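Local coordinates for LPP20 lipofamily protein (Helicobacter pylori R046Wa, PDB 4KZS) that is a secreted protein of unknown function, built round a three-helix bundle, with a C-terminal domain related to TolB that suggests a possible link to the Tol-Pal system, at residues S137-E151 with S163-K177. Numbering follows the deposited sequence.
Sequences SKSMGDLLAKAMPIE and SLENYEKIYYQNAFK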
ATOM      1  N   SER A 137       1.675  -6.938  -6.216  1.00 70.73           N
ATOM      2  CA  SER A 137       0.848  -5.943  -6.873  1.00 60.37           C
ATOM      3  C   SER A 137       0.324  -4.926  -5.835  1.00 62.09           C
ATOM      4  O   SER A 137       0.487  -3.721  -5.992  1.00 63.59           O
ATOM      5  CB  SER A 137      -0.289  -6.689  -7.560  1.00 61.64           C
ATOM      6  OG  SER A 137      -1.262  -5.828  -8.088  1.00 67.12           O
ATOM      7  N   LYS A 138      -0.302  -5.415  -4.766  1.00 59.98           N
ATOM      8  CA  LYS A 138      -0.715  -4.577  -3.646  1.00 56.88           C
ATOM      9  C   LYS A 138       0.429  -3.649  -3.219  1.00 58.31           C
ATOM     10  O   LYS A 138       0.219  -2.482  -2.926  1.00 60.14           O
ATOM     11  CB  LYS A 138      -1.114  -5.452  -2.465  1.00 51.14           C
ATOM     12  CG  LYS A 138      -1.537  -4.673  -1.217  1.00 59.59           C
ATOM     13  CD  LYS A 138      -2.789  -3.834  -1.473  1.00 70.58           C
ATOM     14  CE  LYS A 138      -3.406  -3.236  -0.215  1.00 70.43           C
ATOM     15  NZ  LYS A 138      -4.876  -3.110  -0.475  1.00 76.11           N
ATOM     16  N   SER A 139       1.644  -4.174  -3.199  1.00 59.05           N
ATOM     17  CA  SER A 139       2.761  -3.371  -2.789  1.00 64.97           C
ATOM     18  C   SER A 139       2.961  -2.279  -3.808  1.00 60.99           C
ATOM     19  O   SER A 139       2.998  -1.117  -3.428  1.00 65.78           O
ATOM     20  CB  SER A 139       4.024  -4.215  -2.508  1.00 76.58           C
ATOM     21  OG  SER A 139       3.868  -4.990  -1.299  1.00 66.09           O
ATOM     22  N   MET A 140       3.021  -2.614  -5.099  1.00 59.41           N
ATOM     23  CA  MET A 140       3.165  -1.543  -6.101  1.00 50.28           C
ATOM     24  C   MET A 140       2.072  -0.490  -5.965  1.00 52.78           C
ATOM     25  O   MET A 140       2.336   0.744  -6.100  1.00 56.77           O
ATOM     26  CB  MET A 140       3.165  -2.071  -7.505  1.00 53.92           C
ATOM     27  CG  MET A 140       4.299  -3.034  -7.743  1.00 74.36           C
ATOM     28  SD  MET A 140       4.395  -3.722  -9.417  1.00 80.58           S
ATOM     29  CE  MET A 140       4.617  -2.267 -10.404  1.00 76.20           C
ATOM     30  N   GLY A 141       0.853  -0.955  -5.699  1.00 41.89           N
ATOM     31  CA  GLY A 141      -0.269  -0.024  -5.502  1.00 49.53           C
ATOM     32  C   GLY A 141      -0.000   0.938  -4.355  1.00 53.16           C
ATOM     33  O   GLY A 141      -0.129   2.172  -4.496  1.00 45.81           O
ATOM     34  N   ASP A 142       0.414   0.374  -3.220  1.00 56.09           N
ATOM     35  CA  ASP A 142       0.782   1.190  -2.058  1.00 65.67           C
ATOM     36  C   ASP A 142       1.873   2.259  -2.295  1.00 62.74           C
ATOM     37  O   ASP A 142       1.685   3.428  -1.884  1.00 61.94           O
ATOM     38  CB  ASP A 142       1.129   0.297  -0.878  1.00 68.35           C
ATOM     39  CG  ASP A 142      -0.029  -0.612  -0.483  1.00 77.19           C
ATOM     40  OD1 ASP A 142      -1.178  -0.117  -0.493  1.00 75.48           O
ATOM     41  OD2 ASP A 142       0.214  -1.811  -0.162  1.00 81.91           O
ATOM     42  N   LEU A 143       2.980   1.864  -2.943  1.00 50.09           N
ATOM     43  CA  LEU A 143       4.072   2.780  -3.183  1.00 55.06           C
ATOM     44  C   LEU A 143       3.548   3.998  -3.948  1.00 58.60           C
ATOM     45  O   LEU A 143       3.744   5.173  -3.541  1.00 54.21           O
ATOM     46  CB  LEU A 143       5.219   2.091  -3.941  1.00 61.51           C
ATOM     47  CG  LEU A 143       5.829   0.790  -3.376  1.00 59.53           C
ATOM     48  CD1 LEU A 143       7.086   0.456  -4.149  1.00 58.97           C
ATOM     49  CD2 LEU A 143       6.178   0.833  -1.893  1.00 63.47           C
ATOM     50  N   LEU A 144       2.835   3.697  -5.027  1.00 52.47           N
ATOM     51  CA  LEU A 144       2.318   4.702  -5.910  1.00 51.36           C
ATOM     52  C   LEU A 144       1.336   5.586  -5.147  1.00 56.81           C
ATOM     53  O   LEU A 144       1.301   6.819  -5.300  1.00 62.71           O
ATOM     54  CB  LEU A 144       1.686   4.013  -7.097  1.00 53.76           C
ATOM     55  CG  LEU A 144       2.510   4.002  -8.386  1.00 56.82           C
ATOM     56  CD1 LEU A 144       3.990   3.875  -8.140  1.00 63.66           C
ATOM     57  CD2 LEU A 144       2.074   2.903  -9.319  1.00 57.33           C
ATOM     58  N   ALA A 145       0.593   4.979  -4.243  1.00 51.11           N
ATOM     59  CA  ALA A 145      -0.286   5.765  -3.399  1.00 44.75           C
ATOM     60  C   ALA A 145       0.442   6.648  -2.345  1.00 46.99           C
ATOM     61  O   ALA A 145      -0.044   7.735  -2.043  1.00 56.97           O
ATOM     62  CB  ALA A 145      -1.240   4.830  -2.735  1.00 41.02           C
ATOM     63  N   LYS A 146       1.559   6.195  -1.756  1.00 46.67           N
ATOM     64  CA  LYS A 146       2.357   7.060  -0.845  1.00 49.68           C
ATOM     65  C   LYS A 146       3.049   8.151  -1.649  1.00 51.70           C
ATOM     66  O   LYS A 146       2.987   9.326  -1.287  1.00 68.68           O
ATOM     67  CB  LYS A 146       3.432   6.288  -0.115  1.00 60.29           C
ATOM     68  CG  LYS A 146       3.005   5.075   0.698  1.00 76.98           C
ATOM     69  CD  LYS A 146       2.888   5.443   2.167  1.00102.12           C
ATOM     70  CE  LYS A 146       2.766   4.225   3.078  1.00119.80           C
ATOM     71  NZ  LYS A 146       2.717   4.643   4.517  1.00130.21           N
ATOM     72  N   ALA A 147       3.681   7.763  -2.755  1.00 43.72           N
ATOM     73  CA  ALA A 147       4.456   8.673  -3.615  1.00 41.87           C
ATOM     74  C   ALA A 147       3.679   9.855  -4.181  1.00 46.68           C
ATOM     75  O   ALA A 147       4.185  10.989  -4.223  1.00 50.09           O
ATOM     76  CB  ALA A 147       5.124   7.901  -4.769  1.00 42.54           C
ATOM     77  N   MET A 148       2.478   9.629  -4.679  1.00 46.37           N
ATOM     78  CA  MET A 148       1.849  10.730  -5.372  1.00 48.64           C
ATOM     79  C   MET A 148       1.595  11.947  -4.479  1.00 50.55           C
ATOM     80  O   MET A 148       1.898  13.093  -4.845  1.00 53.50           O
ATOM     81  CB  MET A 148       0.565  10.256  -5.996  1.00 54.89           C
ATOM     82  CG  MET A 148       0.817   9.485  -7.248  1.00 59.60           C
ATOM     83  SD  MET A 148      -0.730   8.842  -7.865  1.00 85.15           S
ATOM     84  CE  MET A 148      -1.568  10.409  -8.230  1.00 91.23           C
ATOM     85  N   PRO A 149       1.020  11.721  -3.294  1.00 53.13           N
ATOM     86  CA  PRO A 149       0.917  12.900  -2.427  1.00 50.04           C
ATOM     87  C   PRO A 149       2.293  13.554  -2.120  1.00 53.88           C
ATOM     88  O   PRO A 149       2.425  14.812  -2.228  1.00 53.05           O
ATOM     89  CB  PRO A 149       0.237  12.350  -1.161  1.00 44.72           C
ATOM     90  CG  PRO A 149      -0.447  11.084  -1.601  1.00 50.06           C
ATOM     91  CD  PRO A 149       0.448  10.509  -2.672  1.00 53.76           C
ATOM     92  N   ILE A 150       3.301  12.730  -1.759  1.00 47.91           N
ATOM     93  CA  ILE A 150       4.624  13.286  -1.421  1.00 41.38           C
ATOM     94  C   ILE A 150       5.031  14.103  -2.588  1.00 39.14           C
ATOM     95  O   ILE A 150       5.514  15.217  -2.436  1.00 43.59           O
ATOM     96  CB  ILE A 150       5.682  12.199  -1.075  1.00 42.38           C
ATOM     97  CG1 ILE A 150       5.280  11.549   0.257  1.00 37.09           C
ATOM     98  CG2 ILE A 150       7.096  12.802  -1.017  1.00 37.31           C
ATOM     99  CD1 ILE A 150       6.040  10.319   0.658  1.00 37.87           C
ATOM    100  N   GLU A 151       4.785  13.583  -3.777  1.00 40.14           N
ATOM    101  CA  GLU A 151       5.272  14.303  -4.965  1.00 49.02           C
ATOM    102  C   GLU A 151       4.526  15.583  -5.226  1.00 53.23           C
ATOM    103  O   GLU A 151       5.111  16.557  -5.717  1.00 55.57           O
ATOM    104  CB  GLU A 151       5.197  13.437  -6.184  1.00 49.48           C
ATOM    105  CG  GLU A 151       5.301  14.212  -7.459  1.00 56.60           C
ATOM    106  CD  GLU A 151       5.108  13.316  -8.643  1.00 67.40           C
ATOM    107  OE1 GLU A 151       6.019  12.488  -8.896  1.00 83.54           O
ATOM    108  OE2 GLU A 151       4.057  13.453  -9.310  1.00 64.02           O
ATOM    109  N   SER A 163       8.905  12.487 -12.492  1.00118.72           N
ATOM    110  CA  SER A 163       7.839  11.565 -12.951  1.00 96.63           C
ATOM    111  C   SER A 163       7.552  10.151 -12.404  1.00 93.90           C
ATOM    112  O   SER A 163       8.442   9.300 -12.224  1.00 79.72           O
ATOM    113  CB  SER A 163       7.818  11.474 -14.463  1.00 93.92           C
ATOM    114  OG  SER A 163       6.629  10.806 -14.828  1.00 94.83           O
ATOM    115  N   LEU A 164       6.250   9.913 -12.221  1.00 85.79           N
ATOM    116  CA  LEU A 164       5.721   8.595 -11.883  1.00 77.59           C
ATOM    117  C   LEU A 164       4.968   7.986 -13.048  1.00 73.48           C
ATOM    118  O   LEU A 164       4.818   6.772 -13.105  1.00 78.85           O
ATOM    119  CB  LEU A 164       4.805   8.661 -10.669  1.00 66.73           C
ATOM    120  CG  LEU A 164       5.558   8.894  -9.363  1.00 63.11           C
ATOM    121  CD1 LEU A 164       4.631   9.426  -8.277  1.00 59.70           C
ATOM    122  CD2 LEU A 164       6.251   7.623  -8.923  1.00 68.98           C
ATOM    123  N   GLU A 165       4.513   8.830 -13.971  1.00 71.48           N
ATOM    124  CA  GLU A 165       3.766   8.409 -15.161  1.00 76.16           C
ATOM    125  C   GLU A 165       4.231   7.076 -15.732  1.00 81.41           C
ATOM    126  O   GLU A 165       3.424   6.246 -16.149  1.00 80.71           O
ATOM    127  CB  GLU A 165       3.840   9.469 -16.256  1.00 76.75           C
ATOM    128  CG  GLU A 165       3.531   8.942 -17.655  1.00 88.45           C
ATOM    129  CD  GLU A 165       3.029  10.004 -18.606  1.00105.45           C
ATOM    130  OE1 GLU A 165       2.956   9.705 -19.826  1.00109.58           O
ATOM    131  OE2 GLU A 165       2.706  11.125 -18.135  1.00105.37           O
ATOM    132  N   ASN A 166       5.537   6.873 -15.738  1.00 75.08           N
ATOM    133  CA  ASN A 166       6.083   5.682 -16.318  1.00 72.26           C
ATOM    134  C   ASN A 166       5.792   4.484 -15.493  1.00 67.25           C
ATOM    135  O   ASN A 166       5.538   3.407 -16.016  1.00 66.85           O
ATOM    136  CB  ASN A 166       7.583   5.818 -16.446  1.00 77.44           C
ATOM    137  CG  ASN A 166       8.069   5.329 -17.773  1.00 87.11           C
ATOM    138  OD1 ASN A 166       8.241   4.122 -17.967  1.00 94.79           O
ATOM    139  ND2 ASN A 166       8.257   6.266 -18.727  1.00 80.27           N
ATOM    140  N   TYR A 167       5.876   4.669 -14.188  1.00 65.49           N
ATOM    141  CA  TYR A 167       5.669   3.587 -13.280  1.00 66.00           C
ATOM    142  C   TYR A 167       4.216   3.230 -13.283  1.00 62.58           C
ATOM    143  O   TYR A 167       3.858   2.066 -13.241  1.00 67.23           O
ATOM    144  CB  TYR A 167       6.055   4.014 -11.899  1.00 71.10           C
ATOM    145  CG  TYR A 167       7.491   3.775 -11.570  1.00 83.69           C
ATOM    146  CD1 TYR A 167       8.133   2.611 -11.968  1.00 85.67           C
ATOM    147  CD2 TYR A 167       8.196   4.689 -10.806  1.00 84.43           C
ATOM    148  CE1 TYR A 167       9.451   2.377 -11.635  1.00 95.49           C
ATOM    149  CE2 TYR A 167       9.511   4.459 -10.462  1.00 89.31           C
ATOM    150  CZ  TYR A 167      10.139   3.305 -10.883  1.00 93.41           C
ATOM    151  OH  TYR A 167      11.452   3.058 -10.545  1.00 98.95           O
ATOM    152  N   GLU A 168       3.374   4.242 -13.342  1.00 57.76           N
ATOM    153  CA  GLU A 168       1.966   4.004 -13.407  1.00 60.36           C
ATOM    154  C   GLU A 168       1.680   3.057 -14.571  1.00 61.68           C
ATOM    155  O   GLU A 168       1.194   1.954 -14.363  1.00 65.44           O
ATOM    156  CB  GLU A 168       1.233   5.319 -13.531  1.00 60.23           C
ATOM    157  CG  GLU A 168       1.216   6.079 -12.220  1.00 66.47           C
ATOM    158  CD  GLU A 168       0.103   5.640 -11.285  1.00 73.59           C
ATOM    159  OE1 GLU A 168       0.036   6.135 -10.147  1.00 79.95           O
ATOM    160  OE2 GLU A 168      -0.732   4.819 -11.681  1.00 73.16           O
ATOM    161  N   LYS A 169       2.029   3.463 -15.783  1.00 61.88           N
ATOM    162  CA  LYS A 169       1.970   2.560 -16.934  1.00 65.36           C
ATOM    163  C   LYS A 169       2.344   1.145 -16.553  1.00 57.35           C
ATOM    164  O   LYS A 169       1.515   0.252 -16.572  1.00 59.12           O
ATOM    165  CB  LYS A 169       2.841   3.046 -18.095  1.00 71.61           C
ATOM    166  CG  LYS A 169       2.718   2.185 -19.344  1.00 79.40           C
ATOM    167  CD  LYS A 169       1.334   2.314 -19.989  1.00 88.21           C
ATOM    168  CE  LYS A 169       1.212   1.433 -21.228  1.00 85.30           C
ATOM    169  NZ  LYS A 169      -0.029   1.590 -22.018  1.00 78.03           N
ATOM    170  N   ILE A 170       3.586   0.934 -16.172  1.00 60.35           N
ATOM    171  CA  ILE A 170       4.025  -0.413 -15.778  1.00 56.09           C
ATOM    172  C   ILE A 170       3.082  -1.101 -14.792  1.00 53.55           C
ATOM    173  O   ILE A 170       3.018  -2.324 -14.740  1.00 57.79           O
ATOM    174  CB  ILE A 170       5.411  -0.318 -15.162  1.00 57.34           C
ATOM    175  CG1 ILE A 170       6.397   0.144 -16.224  1.00 59.34           C
ATOM    176  CG2 ILE A 170       5.822  -1.634 -14.523  1.00 61.29           C
ATOM    177  CD1 ILE A 170       7.652   0.731 -15.616  1.00 80.11           C
ATOM    178  N   TYR A 171       2.374  -0.302 -13.996  1.00 56.80           N
ATOM    179  CA  TYR A 171       1.444  -0.796 -12.959  1.00 54.05           C
ATOM    180  C   TYR A 171       0.103  -1.219 -13.572  1.00 55.61           C
ATOM    181  O   TYR A 171      -0.360  -2.326 -13.352  1.00 62.46           O
ATOM    182  CB  TYR A 171       1.204   0.292 -11.897  1.00 44.83           C
ATOM    183  CG  TYR A 171       0.161  -0.049 -10.855  1.00 40.60           C
ATOM    184  CD1 TYR A 171      -0.984   0.719 -10.693  1.00 40.28           C
ATOM    185  CD2 TYR A 171       0.326  -1.134 -10.031  1.00 44.63           C
ATOM    186  CE1 TYR A 171      -1.932   0.415  -9.715  1.00 37.93           C
ATOM    187  CE2 TYR A 171      -0.584  -1.438  -9.041  1.00 43.68           C
ATOM    188  CZ  TYR A 171      -1.730  -0.664  -8.893  1.00 40.81           C
ATOM    189  OH  TYR A 171      -2.653  -1.000  -7.902  1.00 39.24           O
ATOM    190  N   TYR A 172      -0.512  -0.331 -14.345  1.00 55.98           N
ATOM    191  CA  TYR A 172      -1.756  -0.662 -15.026  1.00 53.57           C
ATOM    192  C   TYR A 172      -1.590  -1.762 -16.044  1.00 50.97           C
ATOM    193  O   TYR A 172      -2.512  -2.569 -16.220  1.00 58.24           O
ATOM    194  CB  TYR A 172      -2.466   0.568 -15.587  1.00 52.44           C
ATOM    195  CG  TYR A 172      -3.078   1.366 -14.476  1.00 49.83           C
ATOM    196  CD1 TYR A 172      -2.832   2.708 -14.345  1.00 49.35           C
ATOM    197  CD2 TYR A 172      -3.861   0.749 -13.496  1.00 51.98           C
ATOM    198  CE1 TYR A 172      -3.378   3.464 -13.296  1.00 49.08           C
ATOM    199  CE2 TYR A 172      -4.408   1.479 -12.435  1.00 50.42           C
ATOM    200  CZ  TYR A 172      -4.154   2.835 -12.344  1.00 51.12           C
ATOM    201  OH  TYR A 172      -4.649   3.571 -11.311  1.00 59.62           O
ATOM    202  N   GLN A 173      -0.402  -1.890 -16.628  1.00 52.08           N
ATOM    203  CA  GLN A 173      -0.244  -2.937 -17.617  1.00 61.87           C
ATOM    204  C   GLN A 173       0.265  -4.270 -17.141  1.00 58.15           C
ATOM    205  O   GLN A 173       0.341  -5.191 -17.923  1.00 70.60           O
ATOM    206  CB  GLN A 173       0.500  -2.470 -18.857  1.00 66.18           C
ATOM    207  CG  GLN A 173       1.949  -2.172 -18.643  1.00 81.26           C
ATOM    208  CD  GLN A 173       2.681  -2.086 -19.958  1.00 86.97           C
ATOM    209  OE1 GLN A 173       3.136  -3.091 -20.486  1.00 82.49           O
ATOM    210  NE2 GLN A 173       2.780  -0.884 -20.503  1.00 88.61           N
ATOM    211  N   ASN A 174       0.572  -4.404 -15.869  1.00 58.72           N
ATOM    212  CA  ASN A 174       1.099  -5.674 -15.386  1.00 54.68           C
ATOM    213  C   ASN A 174       0.569  -5.978 -14.025  1.00 55.01           C
ATOM    214  O   ASN A 174       0.481  -7.147 -13.640  1.00 57.24           O
ATOM    215  CB  ASN A 174       2.633  -5.642 -15.292  1.00 60.51           C
ATOM    216  CG  ASN A 174       3.297  -5.449 -16.638  1.00 72.87           C
ATOM    217  OD1 ASN A 174       3.161  -6.289 -17.529  1.00 87.43           O
ATOM    218  ND2 ASN A 174       4.012  -4.340 -16.800  1.00 61.07           N
ATOM    219  N   ALA A 175       0.243  -4.937 -13.269  1.00 50.34           N
ATOM    220  CA  ALA A 175       0.073  -5.130 -11.838  1.00 50.98           C
ATOM    221  C   ALA A 175      -1.314  -4.849 -11.327  1.00 52.86           C
ATOM    222  O   ALA A 175      -1.730  -5.512 -10.401  1.00 57.43           O
ATOM    223  CB  ALA A 175       1.094  -4.319 -11.055  1.00 54.42           C
ATOM    224  N   PHE A 176      -2.035  -3.879 -11.887  1.00 57.68           N
ATOM    225  CA  PHE A 176      -3.419  -3.657 -11.439  1.00 60.74           C
ATOM    226  C   PHE A 176      -4.243  -4.852 -11.861  1.00 62.89           C
ATOM    227  O   PHE A 176      -4.454  -5.110 -13.035  1.00 74.76           O
ATOM    228  CB  PHE A 176      -4.011  -2.365 -11.949  1.00 54.40           C
ATOM    229  CG  PHE A 176      -5.321  -2.020 -11.316  1.00 52.29           C
ATOM    230  CD1 PHE A 176      -5.385  -1.654  -9.986  1.00 47.23           C
ATOM    231  CD2 PHE A 176      -6.509  -2.022 -12.071  1.00 53.95           C
ATOM    232  CE1 PHE A 176      -6.607  -1.319  -9.390  1.00 52.11           C
ATOM    233  CE2 PHE A 176      -7.733  -1.686 -11.492  1.00 55.42           C
ATOM    234  CZ  PHE A 176      -7.792  -1.338 -10.137  1.00 54.12           C
ATOM    235  N   LYS A 177      -4.643  -5.591 -10.843  1.00 71.41           N
ATOM    236  CA  LYS A 177      -5.220  -6.933 -10.938  1.00 72.43           C
ATOM    237  C   LYS A 177      -4.293  -8.081 -10.462  1.00 79.92           C
ATOM    238  O   LYS A 177      -4.268  -8.429  -9.275  1.00 86.35           O
ATOM    239  CB  LYS A 177      -5.946  -7.146 -12.250  1.00 59.60           C
ATOM    240  CG  LYS A 177      -7.216  -6.281 -12.168  1.00 61.09           C
ATOM    241  CD  LYS A 177      -7.889  -6.376 -10.780  1.00 45.33           C
ATOM    242  CE  LYS A 177      -8.470  -5.048 -10.357  1.00 49.32           C
ATOM    243  NZ  LYS A 177      -9.304  -5.097  -9.104  1.00 49.57           N
TER
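Two antiparallel helices of the three-helix bundle in the middle domain meet, helix 165-172 packing against helix 135-157 through Tyr-171, which sits as a knob in the hole formed by Ser-137, Met-140, Gly-141 and Leu-144. The short segments run at 154° with their axes 10.7 Å apart. With CG of Tyr-171 anti to its N (chi1 174°), the ring reaches across to the backbone of Gly-141, and its OH comes 3.5 Å from Gly-141 CA. Leu-144 runs antiparallel alongside Tyr-171, with CD2 3.8 Å from Tyr-171 CB, while Met-140 CB approaches Tyr-171 CD2 at 3.9 Å. Met-140 brings its SD within 3.7 Å of Ala-175 CB. Ser-137 OG lies by Ala-175 O, modelled too close for the bond to be trusted. At the other end, Leu-164 CD1 packs on Ala-147 CB (3.9 Å) and against Met-148 CG, and Glu-151 comes from the opposite direction, OE1 touching Leu-164 CD1 (3.4 Å) while hydrogen-bonded to Tyr-114 OH. Glu-168 folds back (chi2 -84°), placing OE1 3.6 Å from Met-148 SD. Phe-121 of helix 103-121 touches Met-140 and Leu-144 and meets Tyr-167 edge-to-face, completing the apolar core of a three-helix bundle.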